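Local coordinates for protein D-glyceraldehyde dehydrogenase (NADP(+)) (Thermoplasma acidophilum, PDB 5IZD) that oxidises D-glyceraldehyde to glycerate with NADP as the hydride acceptor in the non-phosphorylated Entner-Doudoroff pathway, working as a homotetramer, at residues A[254-259]-A[263-268]; A[72-77]-A[189-194]. One frame throughout, in Å; residues are numbered along the deposited sequence.

Contact 1 (A[254-259]-A[263-268])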
# COMPACT_ATOMS: atom_id res chain seq x y z
N PHE A 254 19.93 -26.80 -1.13
CA PHE A 254 20.59 -26.43 0.10
C PHE A 254 22.07 -26.14 -0.22
O PHE A 254 22.87 -27.07 -0.48
CB PHE A 254 20.46 -27.58 1.09
CG PHE A 254 20.71 -27.19 2.52
CD1 PHE A 254 22.00 -27.00 2.99
CD2 PHE A 254 19.66 -26.98 3.39
CE1 PHE A 254 22.24 -26.64 4.30
CE2 PHE A 254 19.88 -26.58 4.69
CZ PHE A 254 21.17 -26.42 5.15
N MET A 255 22.45 -24.86 -0.13
CA MET A 255 23.74 -24.40 -0.64
C MET A 255 24.64 -23.93 0.51
O MET A 255 24.26 -23.07 1.28
CB MET A 255 23.49 -23.24 -1.64
CG MET A 255 22.77 -23.70 -2.91
SD MET A 255 22.03 -22.34 -3.87
CE MET A 255 20.60 -21.99 -2.84
N VAL A 256 25.84 -24.48 0.61
CA VAL A 256 26.76 -24.20 1.70
C VAL A 256 28.06 -23.73 1.06
O VAL A 256 28.84 -24.51 0.51
CB VAL A 256 26.99 -25.44 2.57
CG1 VAL A 256 27.90 -25.12 3.76
CG2 VAL A 256 25.62 -26.02 3.06
N TRP A 257 28.27 -22.42 1.11
CA TRP A 257 29.47 -21.83 0.51
C TRP A 257 30.67 -22.13 1.42
O TRP A 257 30.49 -22.58 2.56
CB TRP A 257 29.24 -20.34 0.26
CG TRP A 257 30.29 -19.75 -0.59
CD1 TRP A 257 31.20 -18.79 -0.23
CD2 TRP A 257 30.58 -20.09 -1.97
NE1 TRP A 257 32.03 -18.52 -1.28
CE2 TRP A 257 31.67 -19.28 -2.36
CE3 TRP A 257 30.02 -20.96 -2.89
CZ2 TRP A 257 32.22 -19.33 -3.66
CZ3 TRP A 257 30.56 -21.06 -4.15
CH2 TRP A 257 31.67 -20.23 -4.54
N LYS A 258 31.89 -21.97 0.89
CA LYS A 258 33.13 -22.27 1.64
C LYS A 258 33.29 -21.50 2.93
O LYS A 258 33.95 -21.97 3.81
CB LYS A 258 34.41 -22.04 0.80
CG LYS A 258 34.56 -20.68 0.19
CD LYS A 258 35.97 -20.43 -0.40
CE LYS A 258 35.83 -19.29 -1.37
NZ LYS A 258 37.04 -18.99 -2.17
N ASP A 259 32.72 -20.30 3.05
CA ASP A 259 32.85 -19.54 4.31
C ASP A 259 31.70 -19.79 5.33
O ASP A 259 31.57 -19.07 6.30
CB ASP A 259 33.00 -18.03 4.00
CG ASP A 259 31.75 -17.42 3.36
OD1 ASP A 259 30.80 -18.15 3.05
OD2 ASP A 259 31.70 -16.20 3.13
N ASP A 263 28.53 -25.59 11.96
CA ASP A 263 27.56 -26.01 12.95
C ASP A 263 26.18 -25.54 12.56
O ASP A 263 25.25 -26.29 12.60
CB ASP A 263 27.90 -25.49 14.37
CG ASP A 263 29.00 -26.31 15.06
OD1 ASP A 263 29.36 -27.40 14.59
OD2 ASP A 263 29.52 -25.84 16.10
N ASN A 264 26.05 -24.28 12.17
CA ASN A 264 24.72 -23.78 11.84
C ASN A 264 24.13 -24.43 10.60
O ASN A 264 22.94 -24.73 10.57
CB ASN A 264 24.70 -22.24 11.79
CG ASN A 264 24.75 -21.65 13.19
OD1 ASN A 264 24.39 -22.32 14.18
ND2 ASN A 264 25.22 -20.39 13.29
N ALA A 265 24.99 -24.66 9.60
CA ALA A 265 24.57 -25.27 8.35
C ALA A 265 24.08 -26.69 8.61
O ALA A 265 23.02 -27.06 8.11
CB ALA A 265 25.69 -25.27 7.36
N LEU A 266 24.87 -27.46 9.36
CA LEU A 266 24.51 -28.83 9.76
C LEU A 266 23.23 -28.91 10.59
O LEU A 266 22.42 -29.77 10.35
CB LEU A 266 25.66 -29.54 10.48
CG LEU A 266 26.80 -29.89 9.55
CD1 LEU A 266 28.11 -30.15 10.30
CD2 LEU A 266 26.40 -31.07 8.68
N LYS A 267 23.07 -28.02 11.56
CA LYS A 267 21.86 -27.98 12.35
C LYS A 267 20.65 -27.73 11.47
O LYS A 267 19.61 -28.41 11.60
CB LYS A 267 21.91 -26.86 13.35
CG LYS A 267 22.67 -27.17 14.61
CD LYS A 267 22.60 -25.94 15.53
CE LYS A 267 23.39 -26.18 16.79
NZ LYS A 267 23.54 -24.90 17.53
N THR A 268 20.76 -26.72 10.60
CA THR A 268 19.70 -26.39 9.68
C THR A 268 19.40 -27.53 8.68
O THR A 268 18.23 -27.76 8.34
CB THR A 268 20.00 -25.09 8.90
OG1 THR A 268 20.35 -24.04 9.83
CG2 THR A 268 18.82 -24.70 8.03
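Strand 254-256 and helix 263-268 run nearly antiparallel, at 167°, their axes 10.1 Å apart at closest approach, with Phe254 and Val256 of the strand turned toward Ala265 and Thr268 of the helix. The Phe254 ring carries most of the contact. Its CG lies anti to the backbone N (chi1 -162°), a setting that sends the ring out from the strand to the helix. There CZ comes to 3.5 Å from the carbonyl O of Ala265, which meets the ring obliquely, while the methyl CG2 of Thr268 sits at the ring edge, 4.0 Å from CE2. The ring also meets that of Tyr412 on strand 410-414, their planes about 25° apart.

One pair along, Val256 CG1 touches Ala265 CB at 4.2 Å; the alanine is small enough to let the helix come close to the sheet. Thr268 suits a buried helical position because its hydroxyl is spent on its own helix: OG1 donates to Asn264 O at 2.8 Å, from the opposite face of that carbonyl to Thr268 N, leaving the methyl for the aromatic ring. Shortening Phe254 to an alanine would probably leave a gap beside Thr268 CG2 and the Ala265 carbonyl O, and deprive Tyr412 of a ring neighbour.

The helix also touches Phe297 of helix 294-305 and, through Thr268, Leu482 of a second subunit. Strand 252-256, paired with 284-290 and 410-414, and its short link to helix 262-274 make this the beta-alpha packing of an alpha/beta domain, here the catalytic domain of the aldehyde dehydrogenase fold.

Contact 2 (A[72-77]-A[189-194])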
# COMPACT_ATOMS: atom_id res chain seq x y z
N LYS A 72 -9.91 -19.81 17.92
CA LYS A 72 -8.55 -19.82 18.42
C LYS A 72 -8.45 -20.14 19.93
O LYS A 72 -7.70 -21.04 20.29
CB LYS A 72 -7.83 -18.52 18.17
CG LYS A 72 -6.33 -18.71 18.32
CD LYS A 72 -5.63 -17.46 18.73
CE LYS A 72 -5.98 -17.01 20.12
NZ LYS A 72 -5.04 -15.90 20.42
N GLU A 73 -9.20 -19.43 20.78
CA GLU A 73 -9.17 -19.67 22.24
C GLU A 73 -9.59 -21.12 22.62
O GLU A 73 -8.99 -21.69 23.51
CB GLU A 73 -10.04 -18.70 23.01
CG GLU A 73 -9.61 -17.23 22.88
CD GLU A 73 -10.77 -16.26 23.17
OE1 GLU A 73 -11.54 -16.47 24.15
OE2 GLU A 73 -10.93 -15.30 22.42
N LEU A 74 -10.63 -21.65 21.96
CA LEU A 74 -11.10 -23.04 22.21
C LEU A 74 -10.08 -24.06 21.80
O LEU A 74 -9.86 -24.99 22.51
CB LEU A 74 -12.42 -23.33 21.50
CG LEU A 74 -13.63 -22.57 22.04
CD1 LEU A 74 -14.83 -22.91 21.18
CD2 LEU A 74 -13.92 -22.94 23.48
N ILE A 75 -9.39 -23.83 20.68
CA ILE A 75 -8.32 -24.69 20.21
C ILE A 75 -7.21 -24.68 21.24
O ILE A 75 -6.76 -25.73 21.69
CB ILE A 75 -7.85 -24.28 18.78
CG1 ILE A 75 -8.94 -24.63 17.77
CG2 ILE A 75 -6.55 -24.97 18.40
CD1 ILE A 75 -8.66 -24.21 16.33
N GLU A 76 -6.84 -23.49 21.69
CA GLU A 76 -5.77 -23.32 22.70
C GLU A 76 -6.05 -24.05 24.02
O GLU A 76 -5.19 -24.73 24.56
CB GLU A 76 -5.67 -21.84 23.00
CG GLU A 76 -4.34 -21.30 23.48
CD GLU A 76 -4.25 -19.81 23.15
OE1 GLU A 76 -5.29 -19.04 23.15
OE2 GLU A 76 -3.10 -19.42 22.90
N LYS A 77 -7.27 -23.88 24.53
CA LYS A 77 -7.71 -24.49 25.77
C LYS A 77 -7.62 -26.03 25.72
O LYS A 77 -7.28 -26.67 26.69
CB LYS A 77 -9.16 -24.07 26.09
N VAL A 189 -17.15 -24.54 14.65
CA VAL A 189 -18.57 -24.75 15.00
C VAL A 189 -18.89 -24.33 16.45
O VAL A 189 -19.78 -23.47 16.67
CB VAL A 189 -19.08 -26.18 14.71
CG1 VAL A 189 -20.55 -26.33 15.11
CG2 VAL A 189 -18.98 -26.46 13.22
N GLU A 190 -18.16 -24.85 17.42
CA GLU A 190 -18.39 -24.47 18.81
C GLU A 190 -18.16 -22.97 19.08
O GLU A 190 -18.74 -22.43 19.99
CB GLU A 190 -17.56 -25.34 19.76
CG GLU A 190 -17.94 -26.82 19.71
CD GLU A 190 -16.88 -27.78 20.25
OE1 GLU A 190 -17.23 -29.00 20.42
OE2 GLU A 190 -15.71 -27.36 20.52
N ALA A 191 -17.33 -22.28 18.27
CA ALA A 191 -17.09 -20.85 18.43
C ALA A 191 -18.24 -19.99 17.87
O ALA A 191 -18.20 -18.75 18.02
CB ALA A 191 -15.78 -20.46 17.78
N GLY A 192 -19.22 -20.61 17.19
CA GLY A 192 -20.38 -19.88 16.62
C GLY A 192 -20.41 -19.58 15.12
O GLY A 192 -21.21 -18.75 14.69
N VAL A 193 -19.59 -20.25 14.30
CA VAL A 193 -19.72 -20.08 12.84
C VAL A 193 -21.17 -20.40 12.43
O VAL A 193 -21.61 -21.45 12.71
CB VAL A 193 -18.75 -20.98 12.04
CG1 VAL A 193 -19.08 -20.94 10.55
CG2 VAL A 193 -17.34 -20.51 12.24
N PRO A 194 -21.87 -19.47 11.74
CA PRO A 194 -23.26 -19.78 11.38
C PRO A 194 -23.42 -20.96 10.40
O PRO A 194 -22.45 -21.30 9.66
CB PRO A 194 -23.76 -18.49 10.73
CG PRO A 194 -22.78 -17.43 11.06
CD PRO A 194 -21.46 -18.16 11.25
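Leu74 meets Glu190 and Ala191 where the last turns of helix 39-77 pass the C-terminal end of helix 178-190, and it is the one residue of 72-77 that makes the contact. Ahead of it, Lys72 points away from 189-194; its side chain touches Ile105 and Ile108 of helix 94-112, and its NZ bonds to Gln109 OE1.

At Leu74 the side chain turns toward the other segment. CG stands anti to the carbonyl carbon (chi1 -68°), and the extended second torsion (chi2 177°) carries the methyl CD1 outward to do all the touching. CD1 lies 3.9 Å from Glu190 CB and equally near the backbone N of Ala191, with Ala191 CB slightly farther, at 4.3 Å. The two side chains of Leu74 and Glu190 cross at a slant, and the glutamate offers only its aliphatic base: beyond CG its chain is extended, and OE2 forms a salt bridge with Lys187, which Leu74 also touches. A leucine suits this partly exposed place, being long enough to reach the end of helix 178-190 and apolar like the CB atoms it meets there.

Next comes Ile75, buried between helix 178-190 (Trp183, Lys187) and helix 94-112 (Ile108). Glu76 N bonds back to Lys72 O, and Lys77 N to Glu73 O, keeping the turn regular.

Across the contact, the small Ala191 lets the chain come close, and its carbonyl O accepts from Arg70 NH1. Gly192, at phi 102°, closes the helix in a Schellman motif, with its N 3.0 Å from Val189 O; a side chain there would jam against the preceding carbonyl.

The contact thus joins the end of helix 39-77, in a predicted coiled-coil region, to the capped end of helix 178-190. Burying 98 Å² around one methyl, without directional bonds between the segments, it depends on shape rather than polar pairing.

How the contacts relate
The two contacts are independent pieces of one chain: their centres are 42 Å apart, their nearest atoms about 27 Å, and contact 2 closes in sequence before contact 1 opens. Contact 1 is buried strand-helix packing, with a second subunit reaching its helix, whereas contact 2 is a partly exposed helix-to-helix-end meeting that no other chain touches. Neither includes the catalytic residues. The Phe254 side chain is about 12 Å from that of Ile382, which probably binds NADP; contact 2 lies away from the catalytic and cofactor sites, although the NADP-pocket residues, between 145 and 232, lie along the chain on both sides of segment 189-194 and before contact 1.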